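Local coordinates for protein lactaldehyde dehydrogenase (Methanocaldococcus jannaschii, PDB 3PQA) that oxidises lactaldehyde to lactate with NAD as the preferred electron acceptor, a step in the biosynthesis of coenzyme F420, at residues 387-392 and 414-419; 383-388 and 408-413. All blocks are in the same frame, centred on the assembly; numbering follows the deposited sequence.

Contact 1: 387-392 and 414-419; sequences IANSTE and LEFGGV
Asn389 reaches across to the 414-419 segment with its amide oxygen, and Glu415 N donates to Asn389 OD1 at 2.9 Å. The bond is nearly straight, 172° at the hydrogen, and the donor arrives 33° out of the amide plane. The close packing lies on the buried side of this bond. Ala388 CB sits 3.6 Å from Leu414 CD2, and Ala388 O meets the edge of the Phe416 ring in its plane, 3.3 Å from CZ. Phe416 CE2 also passes 3.5 Å from Asn389 OD1, at an oblique angle. Pro247 and Ile249 of strand 246-250 line this side. The more open side belongs to Glu415. With CG beside its own backbone N and the chain extended beyond, its carboxylate stacks on the Asn389 amide, planes 8° apart and Glu415 CD 3.7 Å from Asn389 ND2. Glu415 and Asn389 are both partly exposed here, and Glu415 OE1 forms a salt bridge with Lys438. Leu414 O is held by Lys458 of a second subunit. Asn389 thus accepts from the central residue of an inverse gamma turn, Glu415, in the loop that leads into strand 418-421 of the aldehyde dehydrogenase fold.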
loop_
_atom_site.group_PDB
_atom_site.type_symbol
_atom_site.label_atom_id
_atom_site.label_comp_id
_atom_site.label_asym_id
_atom_site.label_seq_id
_atom_site.Cartn_x
_atom_site.Cartn_y
_atom_site.Cartn_z
ATOM N N ILE B 387 -18.692 26.543 16.459
ATOM C CA ILE B 387 -18.171 26.565 17.836
ATOM C C ILE B 387 -17.013 25.561 17.990
ATOM O O ILE B 387 -15.946 25.888 18.544
ATOM C CB ILE B 387 -19.251 26.268 18.893
ATOM C CG1 ILE B 387 -20.303 27.387 18.924
ATOM C CG2 ILE B 387 -18.608 26.103 20.269
ATOM C CD1 ILE B 387 -21.612 26.960 19.595
ATOM N N ALA B 388 -17.229 24.345 17.500
ATOM C CA ALA B 388 -16.212 23.293 17.568
ATOM C C ALA B 388 -14.885 23.715 16.927
ATOM O O ALA B 388 -13.814 23.397 17.461
ATOM C CB ALA B 388 -16.749 21.992 16.932
ATOM N N ASN B 389 -14.965 24.436 15.805
ATOM C CA ASN B 389 -13.775 24.836 15.029
ATOM C C ASN B 389 -13.164 26.167 15.455
ATOM O O ASN B 389 -12.209 26.643 14.836
ATOM C CB ASN B 389 -14.118 24.918 13.542
ATOM C CG ASN B 389 -14.308 23.553 12.901
ATOM O OD1 ASN B 389 -13.819 22.540 13.397
ATOM N ND2 ASN B 389 -14.969 23.537 11.760
ATOM N N SER B 390 -13.715 26.763 16.503
ATOM C CA SER B 390 -13.370 28.139 16.861
ATOM C C SER B 390 -12.087 28.318 17.692
ATOM O O SER B 390 -11.740 29.454 18.066
ATOM C CB SER B 390 -14.556 28.807 17.566
ATOM O OG SER B 390 -14.755 28.235 18.843
ATOM N N THR B 391 -11.386 27.221 17.989
ATOM C CA THR B 391 -10.173 27.299 18.808
ATOM C C THR B 391 -8.933 27.280 17.930
ATOM O O THR B 391 -9.010 27.024 16.731
ATOM C CB THR B 391 -10.052 26.154 19.864
ATOM O OG1 THR B 391 -9.612 24.940 19.227
ATOM C CG2 THR B 391 -11.371 25.916 20.587
ATOM N N GLU B 392 -7.788 27.544 18.552
ATOM C CA GLU B 392 -6.506 27.488 17.888
ATOM C C GLU B 392 -6.012 26.048 17.747
ATOM O O GLU B 392 -4.992 25.803 17.109
ATOM C CB GLU B 392 -5.481 28.321 18.669
ATOM C CG GLU B 392 -5.677 29.830 18.519
ATOM C CD GLU B 392 -4.405 30.604 18.807
ATOM O OE1 GLU B 392 -3.780 30.345 19.863
ATOM O OE2 GLU B 392 -4.026 31.466 17.974
ATOM N N LEU B 414 -15.411 19.089 10.559
ATOM C CA LEU B 414 -14.670 19.315 11.798
ATOM C C LEU B 414 -13.169 19.349 11.508
ATOM O O LEU B 414 -12.609 18.392 10.952
ATOM C CB LEU B 414 -15.003 18.218 12.821
ATOM C CG LEU B 414 -16.402 18.338 13.439
ATOM C CD1 LEU B 414 -16.755 17.068 14.158
ATOM C CD2 LEU B 414 -16.417 19.511 14.409
ATOM N N GLU B 415 -12.531 20.445 11.916
ATOM C CA GLU B 415 -11.130 20.717 11.610
ATOM C C GLU B 415 -10.228 20.094 12.681
ATOM O O GLU B 415 -9.610 20.789 13.491
ATOM C CB GLU B 415 -10.921 22.237 11.473
ATOM C CG GLU B 415 -11.559 22.814 10.201
ATOM C CD GLU B 415 -11.689 24.341 10.182
ATOM O OE1 GLU B 415 -11.308 25.015 11.162
ATOM O OE2 GLU B 415 -12.174 24.869 9.160
ATOM N N PHE B 416 -10.159 18.761 12.663
ATOM C CA PHE B 416 -9.464 17.995 13.700
ATOM C C PHE B 416 -8.666 16.850 13.101
ATOM O O PHE B 416 -9.006 16.340 12.018
ATOM C CB PHE B 416 -10.485 17.478 14.737
ATOM C CG PHE B 416 -11.036 18.574 15.599
ATOM C CD1 PHE B 416 -10.433 18.880 16.820
ATOM C CD2 PHE B 416 -12.116 19.357 15.155
ATOM C CE1 PHE B 416 -10.914 19.954 17.606
ATOM C CE2 PHE B 416 -12.600 20.422 15.931
ATOM C CZ PHE B 416 -12.009 20.702 17.158
ATOM N N GLY B 417 -7.617 16.433 13.810
ATOM C CA GLY B 417 -6.861 15.230 13.438
ATOM C C GLY B 417 -7.634 13.926 13.592
ATOM O O GLY B 417 -7.340 12.930 12.908
ATOM N N GLY B 418 -8.589 13.919 14.518
ATOM C CA GLY B 418 -9.454 12.765 14.721
ATOM C C GLY B 418 -10.892 13.190 14.952
ATOM O O GLY B 418 -11.168 14.182 15.626
ATOM N N VAL B 419 -11.812 12.433 14.371
ATOM C CA VAL B 419 -13.238 12.629 14.613
ATOM C C VAL B 419 -13.832 11.302 15.045
ATOM O O VAL B 419 -13.786 10.305 14.287
ATOM C CB VAL B 419 -13.991 13.091 13.357
ATOM C CG1 VAL B 419 -15.503 13.267 13.670
ATOM C CG2 VAL B 419 -13.387 14.390 12.817
#

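Contact 2: 383-388 and 408-413; sequences EMIDIA and LKFAEN
Ile385 lays its CD1 methyl over the Phe410 ring in a CH-pi contact, 3.9 Å from the centroid and only 12° off the ring normal. Closer still is CG1 of Ile385, 3.4 Å from Phe410 CE2, so the branch slants across the face from the CE2 side toward the centre. Met384 meets the same ring differently: its CB comes in at the edge, in the ring plane, 3.9 Å from CE2, while the rest of its extended chain leads away from the facing helix; Met384 also packs on Ile249 and Leu251. One step out, Ile385 CD1 also touches Lys409 CE at 3.9 Å and Asn413 CB at 4.0 Å, giving the methyl neighbours one turn apart on the facing helix. The CG2 branch of Ile385, set anti to the backbone N, turns instead toward the C-terminal end of helix 404-413, 3.9 Å from Asn413 O. The aliphatic and aromatic groups make the contact. Lys409 has a weak, long ion pair with Glu382. The helix segments run nearly parallel, at 27° with their axes 10.8 Å apart, and Ile249 of strand 246-250 touches both Met384 and Phe410, which places helices 384-388 and 404-413 side by side against one mixed sheet.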
loop_
_atom_site.group_PDB
_atom_site.type_symbol
_atom_site.label_atom_id
_atom_site.label_comp_id
_atom_site.label_asym_id
_atom_site.label_seq_id
_atom_site.Cartn_x
_atom_site.Cartn_y
_atom_site.Cartn_z
ATOM N N GLU B 383 -25.010 25.809 14.683
ATOM C CA GLU B 383 -23.949 26.591 15.323
ATOM C C GLU B 383 -22.757 25.719 15.718
ATOM O O GLU B 383 -21.675 26.225 16.049
ATOM C CB GLU B 383 -24.477 27.246 16.601
ATOM C CG GLU B 383 -25.692 28.113 16.407
ATOM C CD GLU B 383 -25.427 29.266 15.464
ATOM O OE1 GLU B 383 -26.328 29.585 14.663
ATOM O OE2 GLU B 383 -24.322 29.856 15.521
ATOM N N MET B 384 -22.978 24.409 15.726
ATOM C CA MET B 384 -22.072 23.486 16.408
ATOM C C MET B 384 -20.704 23.371 15.746
ATOM O O MET B 384 -19.679 23.368 16.443
ATOM C CB MET B 384 -22.734 22.110 16.571
ATOM C CG MET B 384 -23.811 22.102 17.647
ATOM S SD MET B 384 -24.705 20.539 17.717
ATOM C CE MET B 384 -25.752 20.876 19.160
ATOM N N ILE B 385 -20.681 23.295 14.415
ATOM C CA ILE B 385 -19.414 23.134 13.697
ATOM C C ILE B 385 -18.568 24.387 13.897
ATOM O O ILE B 385 -17.379 24.285 14.167
ATOM C CB ILE B 385 -19.602 22.767 12.210
ATOM C CG1 ILE B 385 -20.066 21.311 12.118
ATOM C CG2 ILE B 385 -18.292 22.916 11.428
ATOM C CD1 ILE B 385 -20.571 20.859 10.778
ATOM N N ASP B 386 -19.191 25.561 13.805
ATOM C CA ASP B 386 -18.465 26.817 14.026
ATOM C C ASP B 386 -17.904 26.913 15.445
ATOM O O ASP B 386 -16.744 27.287 15.613
ATOM C CB ASP B 386 -19.330 28.036 13.688
ATOM C CG ASP B 386 -19.528 28.228 12.174
ATOM O OD1 ASP B 386 -18.709 27.738 11.347
ATOM O OD2 ASP B 386 -20.511 28.909 11.816
ATOM N N ILE B 387 -18.692 26.543 16.459
ATOM C CA ILE B 387 -18.171 26.565 17.836
ATOM C C ILE B 387 -17.013 25.561 17.990
ATOM O O ILE B 387 -15.946 25.888 18.544
ATOM C CB ILE B 387 -19.251 26.268 18.893
ATOM C CG1 ILE B 387 -20.303 27.387 18.924
ATOM C CG2 ILE B 387 -18.608 26.103 20.269
ATOM C CD1 ILE B 387 -21.612 26.960 19.595
ATOM N N ALA B 388 -17.229 24.345 17.500
ATOM C CA ALA B 388 -16.212 23.293 17.568
ATOM C C ALA B 388 -14.885 23.715 16.927
ATOM O O ALA B 388 -13.814 23.397 17.461
ATOM C CB ALA B 388 -16.749 21.992 16.932
ATOM N N LEU B 408 -21.580 12.304 8.613
ATOM C CA LEU B 408 -20.610 12.520 7.541
ATOM C C LEU B 408 -20.312 13.991 7.333
ATOM O O LEU B 408 -19.154 14.357 7.114
ATOM C CB LEU B 408 -21.083 11.895 6.227
ATOM C CG LEU B 408 -21.370 10.393 6.240
ATOM C CD1 LEU B 408 -21.845 9.927 4.862
ATOM C CD2 LEU B 408 -20.158 9.587 6.715
ATOM N N LYS B 409 -21.349 14.824 7.406
ATOM C CA LYS B 409 -21.198 16.278 7.305
ATOM C C LYS B 409 -20.265 16.775 8.403
ATOM O O LYS B 409 -19.296 17.485 8.120
ATOM C CB LYS B 409 -22.557 16.987 7.379
ATOM C CG LYS B 409 -22.485 18.516 7.318
ATOM C CD LYS B 409 -23.857 19.142 7.608
ATOM C CE LYS B 409 -23.771 20.176 8.725
ATOM N NZ LYS B 409 -25.075 20.326 9.484
ATOM N N PHE B 410 -20.544 16.384 9.647
ATOM C CA PHE B 410 -19.699 16.787 10.777
ATOM C C PHE B 410 -18.289 16.229 10.633
ATOM O O PHE B 410 -17.315 16.949 10.844
ATOM C CB PHE B 410 -20.324 16.370 12.104
ATOM C CG PHE B 410 -21.335 17.355 12.631
ATOM C CD1 PHE B 410 -22.635 17.349 12.161
ATOM C CD2 PHE B 410 -20.980 18.287 13.606
ATOM C CE1 PHE B 410 -23.585 18.255 12.659
ATOM C CE2 PHE B 410 -21.916 19.193 14.110
ATOM C CZ PHE B 410 -23.218 19.179 13.626
ATOM N N ALA B 411 -18.179 14.945 10.268
ATOM C CA ALA B 411 -16.857 14.309 10.129
ATOM C C ALA B 411 -15.975 15.031 9.122
ATOM O O ALA B 411 -14.777 15.213 9.363
ATOM C CB ALA B 411 -16.995 12.826 9.751
ATOM N N GLU B 412 -16.567 15.464 8.014
ATOM C CA GLU B 412 -15.783 16.137 6.991
ATOM C C GLU B 412 -15.453 17.581 7.346
ATOM O O GLU B 412 -14.372 18.058 7.005
ATOM C CB GLU B 412 -16.457 16.021 5.631
ATOM C CG GLU B 412 -16.451 14.588 5.127
ATOM C CD GLU B 412 -17.250 14.415 3.864
ATOM O OE1 GLU B 412 -17.201 13.310 3.288
ATOM O OE2 GLU B 412 -17.930 15.381 3.454
ATOM N N ASN B 413 -16.355 18.246 8.060
ATOM C CA ASN B 413 -16.199 19.666 8.332
ATOM C C ASN B 413 -15.544 20.049 9.644
ATOM O O ASN B 413 -15.159 21.207 9.817
ATOM C CB ASN B 413 -17.551 20.363 8.164
ATOM C CG ASN B 413 -17.986 20.401 6.725
ATOM O OD1 ASN B 413 -17.219 20.789 5.849
ATOM N ND2 ASN B 413 -19.217 19.998 6.468
#

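Contacts 1 and 2 share Ile387 and Ala388, and their centres lie 8 Å apart: helix 384-388 packs first on helix 404-413 and then, at its end, on the chain that leaves that helix. A probable hydrogen bond from Asn389 ND2 to Asn413 O, 3.0 Å, joins them, so the asparagine amide uses its oxygen within contact 1 and its nitrogen toward contact 2. Contact 1 lies nearer the catalytic region: the Phe416 side chain is about 11 Å from those of both Cys275, the probable catalytic cysteine, and Ser223, in the probable NAD site. Contact 2 is away from these sites. Both touch the second subunit, whose Lys458 NZ donates to Leu414 O and Ala411 O.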